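Side-chain contact in deseasin MCP-01 (Pseudoalteromonas sp., PDB 3VV3), which is a subtilisin-family serine protease that degrades collagen, probably cleaving peptide bonds through a Ser-His-Asp triad: residues K151-D154 / Y155-L159. Sequence-based numbering, arbitrary orientation.
Sequences KCID and YMVGL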
loop_
_atom_site.group_PDB
_atom_site.type_symbol
_atom_site.label_atom_id
_atom_site.label_comp_id
_atom_site.label_asym_id
_atom_site.label_seq_id
_atom_site.Cartn_x
_atom_site.Cartn_y
_atom_site.Cartn_z
ATOM N N LYS A 151 -20.859 -2.000 8.803
ATOM C CA LYS A 151 -20.956 -2.091 10.255
ATOM C C LYS A 151 -20.240 -0.912 10.907
ATOM O O LYS A 151 -20.724 -0.354 11.891
ATOM C CB LYS A 151 -20.389 -3.414 10.780
ATOM C CG LYS A 151 -21.251 -4.620 10.454
ATOM C CD LYS A 151 -20.573 -5.935 10.861
ATOM C CE LYS A 151 -20.571 -6.147 12.362
ATOM N NZ LYS A 151 -19.976 -7.486 12.701
ATOM N N CYS A 152 -19.090 -0.535 10.357
ATOM C CA CYS A 152 -18.337 0.611 10.868
ATOM C C CYS A 152 -19.100 1.916 10.711
ATOM O O CYS A 152 -19.196 2.705 11.651
ATOM C CB CYS A 152 -16.977 0.723 10.170
ATOM S SG CYS A 152 -15.784 -0.508 10.755
ATOM N N ILE A 153 -19.627 2.154 9.518
ATOM C CA ILE A 153 -20.380 3.383 9.278
ATOM C C ILE A 153 -21.602 3.463 10.194
ATOM O O ILE A 153 -21.832 4.483 10.838
ATOM C CB ILE A 153 -20.776 3.531 7.794
ATOM C CG1 ILE A 153 -19.514 3.572 6.926
ATOM C CG2 ILE A 153 -21.632 4.788 7.589
ATOM C CD1 ILE A 153 -19.758 3.318 5.449
ATOM N N ASP A 154 -22.357 2.373 10.277
ATOM C CA ASP A 154 -23.509 2.322 11.174
ATOM C C ASP A 154 -23.103 2.603 12.626
ATOM O O ASP A 154 -23.817 3.297 13.357
ATOM C CB ASP A 154 -24.197 0.954 11.093
ATOM C CG ASP A 154 -24.919 0.726 9.768
ATOM O OD1 ASP A 154 -25.009 1.655 8.936
ATOM O OD2 ASP A 154 -25.407 -0.410 9.566
ATOM N N TYR A 155 -21.968 2.051 13.048
ATOM C CA TYR A 155 -21.491 2.259 14.421
ATOM C C TYR A 155 -21.216 3.731 14.682
ATOM O O TYR A 155 -21.632 4.285 15.704
ATOM C CB TYR A 155 -20.216 1.445 14.677
ATOM C CG TYR A 155 -19.503 1.737 15.985
ATOM C CD1 TYR A 155 -19.964 1.203 17.186
ATOM C CD2 TYR A 155 -18.336 2.502 16.014
ATOM C CE1 TYR A 155 -19.308 1.455 18.389
ATOM C CE2 TYR A 155 -17.667 2.753 17.220
ATOM C CZ TYR A 155 -18.163 2.223 18.396
ATOM O OH TYR A 155 -17.510 2.454 19.586
ATOM N N MET A 156 -20.510 4.360 13.750
ATOM C CA MET A 156 -20.169 5.773 13.873
ATOM C C MET A 156 -21.421 6.645 13.865
ATOM O O MET A 156 -21.524 7.612 14.630
ATOM C CB MET A 156 -19.220 6.187 12.732
ATOM C CG MET A 156 -17.885 5.431 12.729
ATOM S SD MET A 156 -16.790 5.954 14.072
ATOM C CE MET A 156 -15.363 4.917 13.739
ATOM N N VAL A 157 -22.365 6.322 12.986
ATOM C CA VAL A 157 -23.621 7.073 12.928
ATOM C C VAL A 157 -24.381 6.905 14.239
ATOM O O VAL A 157 -24.959 7.861 14.752
ATOM C CB VAL A 157 -24.490 6.640 11.746
ATOM C CG1 VAL A 157 -25.866 7.305 11.818
ATOM C CG2 VAL A 157 -23.773 6.975 10.427
ATOM N N GLY A 158 -24.349 5.696 14.790
ATOM C CA GLY A 158 -24.928 5.439 16.102
ATOM C C GLY A 158 -24.352 6.356 17.176
ATOM O O GLY A 158 -25.087 6.929 17.984
ATOM N N LEU A 159 -23.031 6.509 17.191
ATOM C CA LEU A 159 -22.400 7.376 18.186
ATOM C C LEU A 159 -22.900 8.817 18.033
ATOM O O LEU A 159 -23.276 9.476 19.014
ATOM C CB LEU A 159 -20.874 7.327 18.063
ATOM C CG LEU A 159 -20.160 6.024 18.434
ATOM C CD1 LEU A 159 -18.643 6.178 18.232
ATOM C CD2 LEU A 159 -20.462 5.638 19.879
#
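The Tyr155 ring has the carbonyl oxygen of Cys152 at its edge, near the ring plane, and CG of Leu159 over one face, 4.2 Å above the plane and offset toward the rim. With CG anti to the backbone N (chi1 171°), the ring swings off the helix: its OH is hydrogen-bonded to Asp86, a calcium ligand, and the ring of Tyr83, a residue of the same calcium site, meets the Tyr155 ring with the planes at about 90°. Cys152 O accepts the Met156 N-H at 3.0 Å (N-H...O 165°), and CG of Met156, lying beside its own backbone N, is packed tightly against Cys152 O, 3.2 Å away; the bent Met156 chain then packs on Val133 and Leu169 of the sheet. On another flank, CG2 of Ile153 meets CG2 of Val157 at 4.2 Å, the two branched side chains facing helix 180-191. Backbone bonds Tyr155 N to Lys151 O (2.9 Å), Val157 N to Ile153 O and Gly158 N to Asp154 O (2.8 Å) complete the turns. Cys152 is disulfide-bonded to Cys135. This is regular i to i+4 alpha-helical geometry, in a helix that packs against the parallel sheet of the subtilisin alpha/beta fold and reaches the calcium site that includes Tyr83 and Asp86 through Tyr155.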